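Local coordinates for protein ethanolamine kinase Pv091845 (Plasmodium vivax, PDB 2QG7) that probably phosphorylates ethanolamine, the first step in making phosphatidylethanolamine from it, at residues Tyr50-Ser55 with Asn79-Glu84; Ser55-Leu60 with Tyr88-Tyr93. One frame throughout, in Å; residues are numbered along the deposited sequence.

Contact 1 (Tyr50-Ser55 with Asn79-Glu84); sequences YPITES and NVFENE
I52 and F81 form a single isolated beta bridge between two loops. One loop precedes helix 65-75 and the other joins it to helix 84-98. The bonding has the pattern of a parallel bridge, although the touching parts run 71° apart end to end. I52 N donates to V80 O at 2.7 Å. The carbonyl of I52 then accepts E82 N, also at 2.7 Å. This second donor lies in the carbonyl plane, but the N-H...O angle is 137°, so the bond is far from straight. One residue is thus gripped at both its backbone N and O, which fixes it against the other loop without a sheet.

The tight side holds the side chains of I52 and F81. They lie next to each other and point the same way. CG1 of I52 is anti to its carbonyl carbon (chi1 -61°) and passes V80 O at 3.3 Å. An extended chi2 then carries CD1 to 3.7 Å from F81 CE2. The F81 ring further meets Y90 and touches L140 of strand 136-141, so this side faces inward to helix and sheet. N79 hydrogen-bonds through ND2 to the backbone oxygens of Y141 and N176, which ties the loop to the beta-sheet region.

The other side is more exposed. P51 CB rests on the F81-E82 peptide, 3.6 Å from E82 N. The E82 side chain, extended beyond CG, runs obliquely across T53 toward E54. E82 OE1 lies 4.5 Å from E54 OE2. Two negative groups this close would probably repel, though E54 has weak, long ion pairs with K85 and R58. The other oxygen of that carboxylate, E82 OE2, lies 3.5 Å from the methyl CG2 of T53.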
ATOM      1  N   TYR D  50      -2.844  -1.210  30.813  1.00 78.37           N
ATOM      2  CA  TYR D  50      -1.917  -0.672  29.734  1.00 78.34           C
ATOM      3  C   TYR D  50      -1.038   0.525  30.150  1.00 76.84           C
ATOM      4  O   TYR D  50       0.161   0.341  30.374  1.00 77.19           O
ATOM      5  CB  TYR D  50      -2.670  -0.363  28.415  1.00 79.22           C
ATOM      6  CG  TYR D  50      -2.476  -1.409  27.340  1.00 82.48           C
ATOM      7  CD1 TYR D  50      -3.527  -2.255  26.965  1.00 85.18           C
ATOM      8  CD2 TYR D  50      -1.236  -1.565  26.703  1.00 85.07           C
ATOM      9  CE1 TYR D  50      -3.350  -3.230  25.991  1.00 85.89           C
ATOM     10  CE2 TYR D  50      -1.052  -2.537  25.725  1.00 86.01           C
ATOM     11  CZ  TYR D  50      -2.115  -3.361  25.375  1.00 86.49           C
ATOM     12  OH  TYR D  50      -1.948  -4.325  24.406  1.00 88.32           O
ATOM     13  N   PRO D  51      -1.615   1.746  30.246  1.00 75.44           N
ATOM     14  CA  PRO D  51      -0.697   2.872  30.404  1.00 74.10           C
ATOM     15  C   PRO D  51      -0.295   3.132  31.857  1.00 72.66           C
ATOM     16  O   PRO D  51      -0.931   2.606  32.787  1.00 72.70           O
ATOM     17  CB  PRO D  51      -1.496   4.046  29.849  1.00 74.33           C
ATOM     18  CG  PRO D  51      -2.943   3.717  30.185  1.00 74.86           C
ATOM     19  CD  PRO D  51      -3.032   2.181  30.243  1.00 75.51           C
ATOM     20  N   ILE D  52       0.775   3.908  32.035  1.00 70.70           N
ATOM     21  CA  ILE D  52       1.155   4.470  33.330  1.00 68.89           C
ATOM     22  C   ILE D  52       0.246   5.686  33.600  1.00 68.79           C
ATOM     23  O   ILE D  52      -0.007   6.516  32.696  1.00 68.44           O
ATOM     24  CB  ILE D  52       2.661   4.897  33.364  1.00 68.38           C
ATOM     25  CG1 ILE D  52       3.578   3.693  33.114  1.00 67.57           C
ATOM     26  CG2 ILE D  52       3.025   5.557  34.689  1.00 67.23           C
ATOM     27  CD1 ILE D  52       4.904   4.035  32.524  1.00 65.05           C
ATOM     28  N   THR D  53      -0.221   5.786  34.850  1.00 67.81           N
ATOM     29  CA  THR D  53      -1.166   6.808  35.265  1.00 67.01           C
ATOM     30  C   THR D  53      -0.474   7.927  36.014  1.00 66.13           C
ATOM     31  O   THR D  53       0.619   7.735  36.513  1.00 66.13           O
ATOM     32  CB  THR D  53      -2.235   6.162  36.154  1.00 66.84           C
ATOM     33  OG1 THR D  53      -2.911   5.174  35.345  1.00 67.52           O
ATOM     34  CG2 THR D  53      -3.277   7.204  36.650  1.00 69.67           C
ATOM     35  N   GLU D  54      -1.115   9.095  36.074  1.00 65.60           N
ATOM     36  CA  GLU D  54      -0.676  10.199  36.905  1.00 65.38           C
ATOM     37  C   GLU D  54      -0.647   9.841  38.405  1.00 65.49           C
ATOM     38  O   GLU D  54       0.230  10.318  39.154  1.00 65.56           O
ATOM     39  CB  GLU D  54      -1.576  11.402  36.670  1.00 65.85           C
ATOM     40  CG  GLU D  54      -1.084  12.685  37.354  1.00 67.65           C
ATOM     41  CD  GLU D  54      -2.070  13.845  37.261  1.00 70.49           C
ATOM     42  OE1 GLU D  54      -1.949  14.762  38.111  1.00 71.00           O
ATOM     43  OE2 GLU D  54      -2.949  13.854  36.350  1.00 71.12           O
ATOM     44  N   SER D  55      -1.604   9.007  38.835  1.00 64.70           N
ATOM     45  CA  SER D  55      -1.653   8.510  40.210  1.00 63.57           C
ATOM     46  C   SER D  55      -0.621   7.407  40.472  1.00 63.37           C
ATOM     47  O   SER D  55      -0.211   7.216  41.621  1.00 63.27           O
ATOM     48  CB  SER D  55      -3.058   8.006  40.552  1.00 63.31           C
ATOM     49  OG  SER D  55      -3.988   9.096  40.670  1.00 63.13           O
ATOM     50  N   ASN D  79       7.118   2.662  29.502  1.00 68.43           N
ATOM     51  CA  ASN D  79       7.098   3.889  28.687  1.00 67.74           C
ATOM     52  C   ASN D  79       5.787   4.125  27.932  1.00 68.05           C
ATOM     53  O   ASN D  79       5.733   4.955  27.015  1.00 68.52           O
ATOM     54  CB  ASN D  79       8.321   3.991  27.763  1.00 67.33           C
ATOM     55  CG  ASN D  79       9.640   4.031  28.533  1.00 66.42           C
ATOM     56  OD1 ASN D  79       9.741   4.637  29.613  1.00 65.50           O
ATOM     57  ND2 ASN D  79      10.658   3.379  27.976  1.00 64.79           N
ATOM     58  N   VAL D  80       4.730   3.404  28.316  1.00 68.05           N
ATOM     59  CA  VAL D  80       3.388   3.713  27.811  1.00 67.90           C
ATOM     60  C   VAL D  80       2.679   4.548  28.874  1.00 67.79           C
ATOM     61  O   VAL D  80       2.586   4.138  30.035  1.00 67.28           O
ATOM     62  CB  VAL D  80       2.570   2.467  27.427  1.00 67.84           C
ATOM     63  CG1 VAL D  80       1.253   2.884  26.744  1.00 67.79           C
ATOM     64  CG2 VAL D  80       3.379   1.564  26.507  1.00 67.74           C
ATOM     65  N   PHE D  81       2.221   5.730  28.459  1.00 68.00           N
ATOM     66  CA  PHE D  81       1.719   6.767  29.370  1.00 68.17           C
ATOM     67  C   PHE D  81       0.243   7.091  29.119  1.00 68.69           C
ATOM     68  O   PHE D  81      -0.238   6.977  27.995  1.00 68.90           O
ATOM     69  CB  PHE D  81       2.595   8.033  29.284  1.00 67.59           C
ATOM     70  CG  PHE D  81       4.002   7.816  29.780  1.00 66.72           C
ATOM     71  CD1 PHE D  81       5.055   7.644  28.880  1.00 67.75           C
ATOM     72  CD2 PHE D  81       4.274   7.769  31.137  1.00 65.44           C
ATOM     73  CE1 PHE D  81       6.358   7.432  29.326  1.00 65.82           C
ATOM     74  CE2 PHE D  81       5.565   7.552  31.597  1.00 65.80           C
ATOM     75  CZ  PHE D  81       6.611   7.381  30.690  1.00 66.26           C
ATOM     76  N   GLU D  82      -0.470   7.459  30.181  1.00 69.17           N
ATOM     77  CA  GLU D  82      -1.895   7.783  30.090  1.00 70.16           C
ATOM     78  C   GLU D  82      -2.148   9.049  29.234  1.00 70.31           C
ATOM     79  O   GLU D  82      -3.065   9.082  28.395  1.00 70.47           O
ATOM     80  CB  GLU D  82      -2.484   7.904  31.513  1.00 70.39           C
ATOM     81  CG  GLU D  82      -3.588   8.951  31.680  1.00 71.62           C
ATOM     82  CD  GLU D  82      -3.963   9.156  33.141  1.00 72.58           C
ATOM     83  OE1 GLU D  82      -3.528  10.160  33.763  1.00 70.33           O
ATOM     84  OE2 GLU D  82      -4.699   8.292  33.659  1.00 73.64           O
ATOM     85  N   ASN D  83      -1.318  10.071  29.449  1.00 69.97           N
ATOM     86  CA  ASN D  83      -1.388  11.327  28.712  1.00 69.62           C
ATOM     87  C   ASN D  83      -0.022  12.000  28.660  1.00 69.64           C
ATOM     88  O   ASN D  83       0.964  11.452  29.157  1.00 69.50           O
ATOM     89  CB  ASN D  83      -2.442  12.276  29.308  1.00 69.34           C
ATOM     90  CG  ASN D  83      -2.321  12.436  30.824  1.00 69.35           C
ATOM     91  OD1 ASN D  83      -1.245  12.753  31.355  1.00 68.04           O
ATOM     92  ND2 ASN D  83      -3.442  12.230  31.528  1.00 67.57           N
ATOM     93  N   GLU D  84       0.013  13.189  28.049  1.00 69.97           N
ATOM     94  CA  GLU D  84       1.216  14.012  27.938  1.00 69.74           C
ATOM     95  C   GLU D  84       1.723  14.523  29.286  1.00 68.79           C
ATOM     96  O   GLU D  84       2.916  14.732  29.455  1.00 69.29           O
ATOM     97  CB  GLU D  84       0.934  15.193  27.013  1.00 70.41           C
ATOM     98  CG  GLU D  84       2.157  15.756  26.303  1.00 73.13           C
ATOM     99  CD  GLU D  84       1.792  16.597  25.051  1.00 76.09           C
ATOM    100  OE1 GLU D  84       2.242  17.779  24.959  1.00 76.62           O
ATOM    101  OE2 GLU D  84       1.066  16.067  24.164  1.00 75.85           O
TER

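Contact 2 (Ser55-Leu60 with Tyr88-Tyr93); sequences SNLRIL and YIYCKY
Helix 84-98 packs here against the loop leading into helix 65-75, and L57 and I59 of that loop meet I89, Y90 and Y93 of the helix. The contact belongs to the helical N-terminal part of the chain, beside the five-stranded sheet. L57 points into the helix face and is buried. Its CG lies anti to its own carbonyl carbon (chi1 -56°), and with an extended chi2 the two methyls come to Y90. CD1 meets Y90 CB at 3.8 Å. CD2 comes to the edge of the Y90 ring, near its plane, 3.8 Å from Y90 CD1. Nearer the backbone, L57 CB touches I89 CG2 at 4.0 Å and lies beside Y93 CE2. On the loop side L57 also packs against I52 and Y76.

Y93 reaches out from the helix to the loop backbone. Its hydroxyl donates a hydrogen bond to L57 O, with an OH-to-O distance of 2.5 Å, which is short. The C=O...OH angle is 173°, so the hydroxyl sits almost straight off the carbonyl. The oxygen lies in the plane of the ring, at its edge. One face of the same ring carries I89 O of its own helix, 3.4 Å above the plane and over the centre. The I59 side chain runs head-on to that of Y93, and its CD1 lies obliquely to the ring, 3.5 Å from Y93 CE1. The Y93 side chain also touches A69 and L73 of helix 65-75, while the Y90 hydroxyl hydrogen-bonds to L73 O and N176 OD1.

Across this contact the loop and helix are joined by apolar packing and one hydrogen bond. That bond gives the backbone O of the buried L57 a partner, so the loop is fixed to the helix without any backbone pairing between them.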
ATOM      1  N   SER D  55      -1.604   9.007  38.835  1.00 64.70           N
ATOM      2  CA  SER D  55      -1.653   8.510  40.210  1.00 63.57           C
ATOM      3  C   SER D  55      -0.621   7.407  40.472  1.00 63.37           C
ATOM      4  O   SER D  55      -0.211   7.216  41.621  1.00 63.27           O
ATOM      5  CB  SER D  55      -3.058   8.006  40.552  1.00 63.31           C
ATOM      6  OG  SER D  55      -3.988   9.096  40.670  1.00 63.13           O
ATOM      7  N   ASN D  56      -0.216   6.670  39.424  1.00 62.64           N
ATOM      8  CA  ASN D  56       0.926   5.766  39.549  1.00 61.92           C
ATOM      9  C   ASN D  56       2.168   6.526  40.000  1.00 61.80           C
ATOM     10  O   ASN D  56       2.921   6.047  40.863  1.00 61.82           O
ATOM     11  CB  ASN D  56       1.239   5.030  38.242  1.00 61.78           C
ATOM     12  CG  ASN D  56       0.165   4.022  37.830  1.00 62.53           C
ATOM     13  OD1 ASN D  56       0.133   3.605  36.665  1.00 62.54           O
ATOM     14  ND2 ASN D  56      -0.699   3.609  38.770  1.00 61.25           N
ATOM     15  N   LEU D  57       2.365   7.716  39.430  1.00 61.66           N
ATOM     16  CA  LEU D  57       3.603   8.498  39.624  1.00 62.00           C
ATOM     17  C   LEU D  57       3.514   9.576  40.711  1.00 62.46           C
ATOM     18  O   LEU D  57       4.387  10.439  40.826  1.00 62.38           O
ATOM     19  CB  LEU D  57       4.063   9.129  38.280  1.00 61.75           C
ATOM     20  CG  LEU D  57       4.304   8.231  37.055  1.00 60.23           C
ATOM     21  CD1 LEU D  57       4.636   9.054  35.835  1.00 57.24           C
ATOM     22  CD2 LEU D  57       5.386   7.154  37.310  1.00 59.56           C
ATOM     23  N   ARG D  58       2.466   9.514  41.521  1.00 63.45           N
ATOM     24  CA  ARG D  58       2.201  10.545  42.509  1.00 63.45           C
ATOM     25  C   ARG D  58       3.144  10.412  43.704  1.00 63.34           C
ATOM     26  O   ARG D  58       3.341   9.321  44.243  1.00 63.63           O
ATOM     27  CB  ARG D  58       0.725  10.479  42.938  1.00 63.75           C
ATOM     28  CG  ARG D  58       0.160  11.818  43.347  1.00 64.27           C
ATOM     29  CD  ARG D  58      -1.323  11.929  43.031  1.00 66.83           C
ATOM     30  NE  ARG D  58      -1.672  13.325  42.726  1.00 67.70           N
ATOM     31  CZ  ARG D  58      -2.653  13.699  41.906  1.00 68.73           C
ATOM     32  NH1 ARG D  58      -2.852  14.999  41.691  1.00 71.69           N
ATOM     33  NH2 ARG D  58      -3.429  12.792  41.296  1.00 67.26           N
ATOM     34  N   ILE D  59       3.735  11.530  44.103  1.00 63.43           N
ATOM     35  CA  ILE D  59       4.554  11.588  45.310  1.00 63.47           C
ATOM     36  C   ILE D  59       3.812  12.425  46.384  1.00 63.53           C
ATOM     37  O   ILE D  59       3.550  13.624  46.194  1.00 63.67           O
ATOM     38  CB  ILE D  59       5.977  12.145  45.018  1.00 63.25           C
ATOM     39  CG1 ILE D  59       6.734  11.196  44.103  1.00 63.81           C
ATOM     40  CG2 ILE D  59       6.786  12.347  46.318  1.00 63.81           C
ATOM     41  CD1 ILE D  59       8.014  11.768  43.566  1.00 63.79           C
ATOM     42  N   LEU D  60       3.478  11.776  47.500  1.00 63.15           N
ATOM     43  CA  LEU D  60       2.674  12.392  48.558  1.00 63.14           C
ATOM     44  C   LEU D  60       3.527  13.199  49.529  1.00 64.35           C
ATOM     45  O   LEU D  60       4.762  13.055  49.565  1.00 63.94           O
ATOM     46  CB  LEU D  60       1.805  11.352  49.288  1.00 62.00           C
ATOM     47  CG  LEU D  60       1.079  10.389  48.325  1.00 59.20           C
ATOM     48  CD1 LEU D  60       0.599   9.125  49.032  1.00 58.13           C
ATOM     49  CD2 LEU D  60      -0.054  11.067  47.611  1.00 56.78           C
ATOM     50  N   TYR D  88       5.529  13.882  31.119  1.00 60.76           N
ATOM     51  CA  TYR D  88       6.326  14.975  31.651  1.00 60.59           C
ATOM     52  C   TYR D  88       6.668  14.815  33.120  1.00 60.53           C
ATOM     53  O   TYR D  88       7.738  15.249  33.551  1.00 60.52           O
ATOM     54  CB  TYR D  88       5.637  16.328  31.415  1.00 60.74           C
ATOM     55  CG  TYR D  88       5.397  16.691  29.968  1.00 62.75           C
ATOM     56  CD1 TYR D  88       4.404  17.595  29.614  1.00 66.38           C
ATOM     57  CD2 TYR D  88       6.170  16.144  28.940  1.00 66.35           C
ATOM     58  CE1 TYR D  88       4.182  17.946  28.259  1.00 66.85           C
ATOM     59  CE2 TYR D  88       5.952  16.481  27.585  1.00 66.06           C
ATOM     60  CZ  TYR D  88       4.961  17.377  27.263  1.00 66.24           C
ATOM     61  OH  TYR D  88       4.751  17.692  25.941  1.00 66.14           O
ATOM     62  N   ILE D  89       5.756  14.232  33.901  1.00 60.86           N
ATOM     63  CA  ILE D  89       6.041  13.926  35.314  1.00 60.88           C
ATOM     64  C   ILE D  89       7.119  12.825  35.396  1.00 61.07           C
ATOM     65  O   ILE D  89       8.057  12.913  36.206  1.00 60.82           O
ATOM     66  CB  ILE D  89       4.765  13.475  36.075  1.00 61.12           C
ATOM     67  CG1 ILE D  89       3.735  14.607  36.145  1.00 62.09           C
ATOM     68  CG2 ILE D  89       5.098  12.957  37.476  1.00 60.35           C
ATOM     69  CD1 ILE D  89       2.300  14.136  36.402  1.00 60.07           C
ATOM     70  N   TYR D  90       6.979  11.798  34.545  1.00 61.23           N
ATOM     71  CA  TYR D  90       7.980  10.734  34.439  1.00 61.53           C
ATOM     72  C   TYR D  90       9.337  11.329  34.063  1.00 61.26           C
ATOM     73  O   TYR D  90      10.378  10.940  34.599  1.00 60.62           O
ATOM     74  CB  TYR D  90       7.553   9.632  33.437  1.00 61.50           C
ATOM     75  CG  TYR D  90       8.380   8.342  33.588  1.00 61.65           C
ATOM     76  CD1 TYR D  90       8.115   7.432  34.625  1.00 60.52           C
ATOM     77  CD2 TYR D  90       9.451   8.058  32.721  1.00 60.28           C
ATOM     78  CE1 TYR D  90       8.873   6.274  34.792  1.00 59.31           C
ATOM     79  CE2 TYR D  90      10.207   6.897  32.872  1.00 60.00           C
ATOM     80  CZ  TYR D  90       9.914   6.008  33.907  1.00 60.47           C
ATOM     81  OH  TYR D  90      10.668   4.858  34.057  1.00 58.88           O
ATOM     82  N   CYS D  91       9.285  12.301  33.157  1.00 61.79           N
ATOM     83  CA  CYS D  91      10.454  13.058  32.715  1.00 62.37           C
ATOM     84  C   CYS D  91      11.107  13.910  33.784  1.00 63.01           C
ATOM     85  O   CYS D  91      12.330  14.056  33.785  1.00 64.02           O
ATOM     86  CB  CYS D  91      10.104  13.908  31.500  1.00 61.48           C
ATOM     87  SG  CYS D  91       9.942  12.881  30.043  1.00 62.33           S
ATOM     88  N   LYS D  92      10.304  14.482  34.677  1.00 63.71           N
ATOM     89  CA  LYS D  92      10.825  15.223  35.826  1.00 64.54           C
ATOM     90  C   LYS D  92      11.643  14.329  36.734  1.00 64.37           C
ATOM     91  O   LYS D  92      12.604  14.790  37.337  1.00 64.59           O
ATOM     92  CB  LYS D  92       9.686  15.803  36.668  1.00 65.23           C
ATOM     93  CG  LYS D  92       9.133  17.127  36.194  1.00 67.99           C
ATOM     94  CD  LYS D  92       7.870  17.481  36.975  1.00 71.81           C
ATOM     95  CE  LYS D  92       8.211  18.076  38.331  1.00 73.15           C
ATOM     96  NZ  LYS D  92       6.972  18.575  39.017  1.00 75.30           N
ATOM     97  N   TYR D  93      11.218  13.072  36.876  1.00 64.76           N
ATOM     98  CA  TYR D  93      11.904  12.092  37.724  1.00 65.00           C
ATOM     99  C   TYR D  93      13.173  11.550  37.067  1.00 64.94           C
ATOM    100  O   TYR D  93      14.144  11.215  37.763  1.00 64.67           O
ATOM    101  CB  TYR D  93      10.988  10.917  38.082  1.00 65.28           C
ATOM    102  CG  TYR D  93       9.703  11.277  38.781  1.00 67.12           C
ATOM    103  CD1 TYR D  93       9.603  12.433  39.570  1.00 69.48           C
ATOM    104  CD2 TYR D  93       8.590  10.440  38.684  1.00 69.58           C
ATOM    105  CE1 TYR D  93       8.415  12.768  40.218  1.00 71.65           C
ATOM    106  CE2 TYR D  93       7.385  10.763  39.325  1.00 71.70           C
ATOM    107  CZ  TYR D  93       7.308  11.930  40.090  1.00 72.59           C
ATOM    108  OH  TYR D  93       6.135  12.243  40.739  1.00 73.79           O
TER

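Contacts 1 and 2 lie with their centres about 10 Å apart, on the same side of the chain's centre. They share S55, and their segments alternate along the chain: 50-55, 55-60, 79-84, 88-93. Helix 65-75 lies between the two first segments and the two second segments, and helix 84-98 supplies the second half of contact 2. The contacts touch directly, for instance where E54 CG packs on I89 CD1. The first modelled residues are therefore tied down at successive points, first to the loop between the two helices and then to the second helix, next to the five-stranded sheet of the kinase-like fold.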